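Local coordinates for hypothetical protein (Anabaena variabilis, PDB 2OBN) that is of unknown function but joins a Rossmann-like domain to a P-loop NTPase-like domain, and so possibly binds a nucleotide, at residues B[40-43]-B[44-47]; B[114-118]-B[119-123]; B[170-173]-B[174-177]. The protein carries 2 engineered substitutions. All coordinates share one frame; numbering follows the deposited sequence.

Contact 1: B[40-43]-B[44-47]; sequences VIDR and NCAG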
# COMPACT_ATOMS: atom_id res chain seq x y z
N VAL B 40 -9.95 -13.23 -30.47
CA VAL B 40 -8.71 -13.14 -29.71
C VAL B 40 -7.70 -12.66 -30.74
O VAL B 40 -7.55 -13.26 -31.81
CB VAL B 40 -8.28 -14.50 -29.15
CG1 VAL B 40 -6.81 -14.46 -28.68
CG2 VAL B 40 -9.19 -14.94 -28.01
N ILE B 41 -7.02 -11.56 -30.43
CA ILE B 41 -6.07 -10.95 -31.35
C ILE B 41 -4.65 -11.29 -30.92
O ILE B 41 -4.16 -10.79 -29.91
CB ILE B 41 -6.29 -9.42 -31.41
CG1 ILE B 41 -7.69 -9.12 -31.95
CG2 ILE B 41 -5.24 -8.76 -32.31
CD1 ILE B 41 -8.16 -7.71 -31.64
N ASP B 42 -4.00 -12.15 -31.70
CA ASP B 42 -2.61 -12.53 -31.45
C ASP B 42 -1.96 -13.00 -32.76
O ASP B 42 -2.28 -14.07 -33.27
CB ASP B 42 -2.54 -13.63 -30.38
CG ASP B 42 -1.11 -14.01 -30.00
OD1 ASP B 42 -0.15 -13.37 -30.48
OD2 ASP B 42 -0.94 -14.96 -29.21
N ARG B 43 -1.05 -12.17 -33.28
CA ARG B 43 -0.32 -12.43 -34.53
C ARG B 43 0.52 -13.72 -34.53
O ARG B 43 0.77 -14.29 -35.58
CB ARG B 43 0.55 -11.23 -34.90
CG ARG B 43 1.55 -10.81 -33.84
CD ARG B 43 2.40 -9.64 -34.30
NE ARG B 43 3.26 -9.19 -33.21
CZ ARG B 43 3.02 -8.19 -32.37
NH1 ARG B 43 1.93 -7.41 -32.47
NH2 ARG B 43 3.91 -7.93 -31.42
N ASN B 44 0.97 -14.14 -33.35
CA ASN B 44 1.71 -15.38 -33.19
C ASN B 44 0.83 -16.65 -33.25
O ASN B 44 1.34 -17.74 -33.46
CB ASN B 44 2.43 -15.38 -31.83
CG ASN B 44 3.54 -14.35 -31.75
OD1 ASN B 44 3.69 -13.51 -32.63
ND2 ASN B 44 4.33 -14.42 -30.68
N CYS B 45 -0.48 -16.50 -33.06
CA CYS B 45 -1.41 -17.64 -32.99
C CYS B 45 -2.59 -17.62 -33.97
O CYS B 45 -3.51 -18.42 -33.85
CB CYS B 45 -1.96 -17.72 -31.55
SG CYS B 45 -0.67 -18.05 -30.34
N ALA B 46 -2.55 -16.73 -34.96
CA ALA B 46 -3.66 -16.60 -35.90
C ALA B 46 -4.05 -17.93 -36.55
O ALA B 46 -3.20 -18.65 -37.07
CB ALA B 46 -3.32 -15.56 -36.97
N GLY B 47 -5.34 -18.26 -36.49
CA GLY B 47 -5.86 -19.50 -37.06
C GLY B 47 -5.73 -20.76 -36.20
O GLY B 47 -6.24 -21.81 -36.58
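Asp42 and Asn44 meet where the chain leaves a strand and folds into a tight turn. The Asp42 carboxylate accepts a hydrogen bond from the backbone amide of Asn44, with OD1 to N at 3.2 Å, an Asx turn. The donor comes from above the carboxylate plane, 60° out of it. One residue further on, Cys45 N binds Asp42 O at 3.0 Å and closes a beta turn round Arg43 and Asn44, whose backbone angles fit type I. The carboxylate can reach forward because CG stands anti to the Asp42 backbone N (chi1 -176°), which also puts OD2 3.3 Å from Cys45 SG. On the outer side Asn44 runs beside the extended Arg43 chain, its OD1 3.7 Å from Arg43 CG, while the guanidinium makes a long, weak ion pair with Asp91. Asp42 itself is gripped further from elsewhere: Glu16 N also binds OD1, and Thr18 OG1 binds OD2. Replacing this aspartate by an alanine would probably leave the amides of Asn44 and Glu16 and the hydroxyl of Thr18 without this acceptor, the turn then held by its backbone bond with less support from the side chain. The turn follows strand 37-41 of the parallel sheet of the Rossmann-like domain, with Ile41 bonded through its backbone to Ile12 and Leu14 and Cys45 resting on Ile62 of strand 62-63, ahead of helix 50-54.

Contact 2: B[114-118]-B[119-123]; sequences LANIP and DLNAL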
# COMPACT_ATOMS: atom_id res chain seq x y z
N LEU B 114 -5.45 5.73 -20.31
CA LEU B 114 -5.59 6.05 -21.73
C LEU B 114 -6.80 6.94 -22.11
O LEU B 114 -6.90 7.36 -23.26
CB LEU B 114 -5.68 4.74 -22.51
CG LEU B 114 -4.45 3.83 -22.48
CD1 LEU B 114 -4.74 2.54 -23.25
CD2 LEU B 114 -3.22 4.51 -23.04
N ALA B 115 -7.69 7.21 -21.16
CA ALA B 115 -8.91 7.99 -21.41
C ALA B 115 -8.69 9.46 -21.74
O ALA B 115 -9.54 10.07 -22.38
CB ALA B 115 -9.87 7.87 -20.23
N ASN B 116 -7.57 10.04 -21.29
CA ASN B 116 -7.28 11.45 -21.53
C ASN B 116 -6.05 11.70 -22.41
O ASN B 116 -5.35 12.69 -22.23
CB ASN B 116 -7.18 12.20 -20.20
CG ASN B 116 -8.49 12.24 -19.46
OD1 ASN B 116 -8.65 11.60 -18.42
ND2 ASN B 116 -9.47 12.94 -20.02
N ILE B 117 -5.80 10.80 -23.34
CA ILE B 117 -4.72 10.97 -24.30
C ILE B 117 -5.36 11.57 -25.55
O ILE B 117 -6.19 10.92 -26.17
CB ILE B 117 -3.98 9.65 -24.58
CG1 ILE B 117 -3.26 9.22 -23.29
CG2 ILE B 117 -3.02 9.82 -25.78
CD1 ILE B 117 -2.40 8.02 -23.41
N PRO B 118 -4.99 12.82 -25.91
CA PRO B 118 -5.60 13.50 -27.07
C PRO B 118 -5.63 12.69 -28.35
O PRO B 118 -6.62 12.74 -29.08
CB PRO B 118 -4.69 14.72 -27.27
CG PRO B 118 -4.12 14.99 -25.95
CD PRO B 118 -3.98 13.67 -25.25
N ASP B 119 -4.56 11.95 -28.61
CA ASP B 119 -4.44 11.15 -29.84
C ASP B 119 -5.48 10.03 -29.91
O ASP B 119 -5.80 9.57 -31.00
CB ASP B 119 -3.04 10.54 -29.96
CG ASP B 119 -1.92 11.57 -29.78
OD1 ASP B 119 -1.90 12.27 -28.74
OD2 ASP B 119 -1.05 11.66 -30.68
N LEU B 120 -5.96 9.59 -28.74
CA LEU B 120 -7.01 8.58 -28.65
C LEU B 120 -8.38 9.24 -28.55
O LEU B 120 -9.30 8.84 -29.26
CB LEU B 120 -6.76 7.62 -27.48
CG LEU B 120 -5.48 6.79 -27.54
CD1 LEU B 120 -5.45 5.82 -26.37
CD2 LEU B 120 -5.33 6.03 -28.86
N ASN B 121 -8.53 10.26 -27.70
CA ASN B 121 -9.81 11.01 -27.62
C ASN B 121 -10.34 11.52 -28.93
O ASN B 121 -11.55 11.56 -29.12
CB ASN B 121 -9.71 12.21 -26.67
CG ASN B 121 -9.95 11.84 -25.24
OD1 ASN B 121 -10.70 10.90 -24.94
ND2 ASN B 121 -9.33 12.58 -24.32
N ALA B 122 -9.44 11.94 -29.82
CA ALA B 122 -9.82 12.47 -31.13
C ALA B 122 -10.48 11.41 -32.01
O ALA B 122 -11.38 11.73 -32.79
CB ALA B 122 -8.60 13.05 -31.83
N LEU B 123 -10.05 10.16 -31.85
CA LEU B 123 -10.57 9.04 -32.63
C LEU B 123 -11.79 8.37 -32.00
O LEU B 123 -12.45 7.57 -32.66
CB LEU B 123 -9.47 8.00 -32.82
CG LEU B 123 -8.13 8.51 -33.35
CD1 LEU B 123 -7.19 7.33 -33.55
CD2 LEU B 123 -8.29 9.29 -34.65
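A helix start preceded by a beta turn defines this contact: residues Leu114 to Ile117 form a type I turn, Ile117 takes the N-cap position, and the short helix 118-121 of the Rossmann-like domain begins at Pro118. Evidence for the start lies in the carbonyl of Ile117, which receives two amides. Asn121 N meets Ile117 O at 2.9 Å in an almost straight bond, 173° at the hydrogen, and lies nearly on the line of the C=O bond. Leu120 N reaches the same oxygen, also at 2.9 Å, but less directly, from above the carbonyl plane, with 141° at the hydrogen. The oxygen therefore serves an alpha-type and a 3-10-type bond at once. The next bond of the helix runs from Ala122 N to Pro118 O, 3.0 Å.

The side chains fold back across this backbone. Leu120 holds CG anti to its carbonyl carbon (chi1 -62°), and from there CD1 reaches back to Leu114, 4.0 Å from its CB. Ile117 flanks the same leucine, CG2 to Leu120 CG at 4.3 Å, a looser approach. The same CG2 also lies 4.0 Å from Asp119 OD1. Leu120 also packs on Leu100 of helix 92-101 and Ile130 of strand 130-132, while the carboxylate of Asp132 receives the amides of Leu114 and Ala115.

Chemically, an isoleucine offers no side-chain acceptor for the first helical amides, and the proline at the first helical position has no N-H to satisfy. The start therefore relies on backbone acceptors, chiefly the doubly used Ile117 carbonyl, together with apolar contacts, and Asp119, early in the helix, may be mildly favoured there by the local backbone dipoles.

Contact 3: B[170-173]-B[174-177]; sequences SLEL and HWAA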
# COMPACT_ATOMS: atom_id res chain seq x y z
N SER B 170 -10.72 -18.25 -5.04
CA SER B 170 -11.83 -17.46 -4.48
C SER B 170 -13.09 -17.71 -5.28
O SER B 170 -14.16 -17.84 -4.71
CB SER B 170 -11.51 -15.96 -4.49
OG SER B 170 -10.46 -15.63 -3.61
N LEU B 171 -12.95 -17.79 -6.61
CA LEU B 171 -14.08 -18.05 -7.48
C LEU B 171 -14.65 -19.46 -7.29
O LEU B 171 -15.86 -19.62 -7.16
CB LEU B 171 -13.68 -17.85 -8.95
CG LEU B 171 -13.49 -16.43 -9.48
CD1 LEU B 171 -12.92 -16.47 -10.90
CD2 LEU B 171 -14.80 -15.65 -9.45
N GLU B 172 -13.79 -20.46 -7.30
CA GLU B 172 -14.23 -21.84 -7.08
C GLU B 172 -14.91 -21.97 -5.72
O GLU B 172 -15.91 -22.66 -5.61
CB GLU B 172 -13.07 -22.84 -7.17
CG GLU B 172 -12.42 -22.98 -8.57
CD GLU B 172 -13.28 -23.70 -9.61
OE1 GLU B 172 -14.43 -24.06 -9.29
OE2 GLU B 172 -12.81 -23.90 -10.75
N LEU B 173 -14.36 -21.32 -4.69
CA LEU B 173 -14.97 -21.35 -3.34
C LEU B 173 -16.33 -20.67 -3.33
O LEU B 173 -17.21 -21.10 -2.61
CB LEU B 173 -14.05 -20.74 -2.27
CG LEU B 173 -12.84 -21.62 -1.89
CD1 LEU B 173 -11.76 -20.83 -1.20
CD2 LEU B 173 -13.27 -22.81 -1.03
N HIS B 174 -16.47 -19.62 -4.13
CA HIS B 174 -17.74 -18.90 -4.28
C HIS B 174 -18.79 -19.76 -4.99
O HIS B 174 -19.97 -19.79 -4.59
CB HIS B 174 -17.52 -17.57 -5.03
CG HIS B 174 -18.77 -17.02 -5.64
ND1 HIS B 174 -19.84 -16.56 -4.89
CD2 HIS B 174 -19.13 -16.85 -6.94
CE1 HIS B 174 -20.80 -16.15 -5.70
NE2 HIS B 174 -20.40 -16.31 -6.95
N TRP B 175 -18.38 -20.44 -6.06
CA TRP B 175 -19.30 -21.31 -6.78
C TRP B 175 -19.76 -22.50 -5.94
O TRP B 175 -20.91 -22.91 -6.03
CB TRP B 175 -18.72 -21.74 -8.12
CG TRP B 175 -18.46 -20.58 -9.04
CD1 TRP B 175 -19.24 -19.48 -9.20
CD2 TRP B 175 -17.37 -20.43 -9.94
NE1 TRP B 175 -18.69 -18.64 -10.12
CE2 TRP B 175 -17.55 -19.20 -10.60
CE3 TRP B 175 -16.26 -21.22 -10.27
CZ2 TRP B 175 -16.66 -18.73 -11.56
CZ3 TRP B 175 -15.38 -20.75 -11.22
CH2 TRP B 175 -15.59 -19.52 -11.86
N ALA B 176 -18.86 -23.03 -5.09
CA ALA B 176 -19.20 -24.16 -4.21
C ALA B 176 -20.19 -23.73 -3.13
O ALA B 176 -21.13 -24.47 -2.84
CB ALA B 176 -17.96 -24.74 -3.56
N ALA B 177 -19.97 -22.57 -2.53
CA ALA B 177 -20.90 -22.04 -1.52
C ALA B 177 -22.29 -21.78 -2.12
O ALA B 177 -23.31 -22.02 -1.46
CB ALA B 177 -20.36 -20.79 -0.91
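Trp175 N donates to Leu171 O at 2.9 Å, and the same i to i+4 bond recurs from His174 N to Ser170 O, Ala176 N to Glu172 O and Ala177 N to Leu173 O. Two side chains turn their polar ends to the sheet: Ser170 OG pairs with Thr157 OG1 of strand 153-159, and His174 ND1 with Ser184 OG of strand 184-187.

The indole of Trp175 lies back over the preceding turn. Leu171 O sits 3.2 Å above one face, toward the rim, and Leu171 CB makes a CH-pi contact, 4.0 Å from the centroid of the six-membered ring and only 17° off its normal. Glu172 bends at chi2 (-72°), which brings OE1 into the ring plane at the edge, 3.5 Å from Trp175 CE3, with the carboxylate perpendicular to the indole. On other sides Leu173 meets Leu342, and Ala177 meets His230 and Leu343.

This is the middle of helix 166-179, which follows strand 153-159 and the intervening loop. That strand-loop-helix order, in a parallel sheet, is consistent with the P-loop NTPase fold.

The three contacts are local and met in series along the chain. Contact 1 ends strand 37-41, while contact 2 is the loop and helix after strand 105-108 that packs against edge strand 130-132 of the same sheet; centres are 26 Å apart and nearest atoms about 14 Å. The sheet order, 3-2-1-4-5-6, puts contact 1 near one edge and contact 2 beside the other, as expected of a Rossmann-like fold. Contact 3 lies in the P-loop domain, its centre 32 Å from that of contact 1 and 39 Å from that of contact 2, which sits across the chain's centre. By analogy with these folds, contacts 1 and 3 occupy elements that often flank nucleotide sites, but no site is established here.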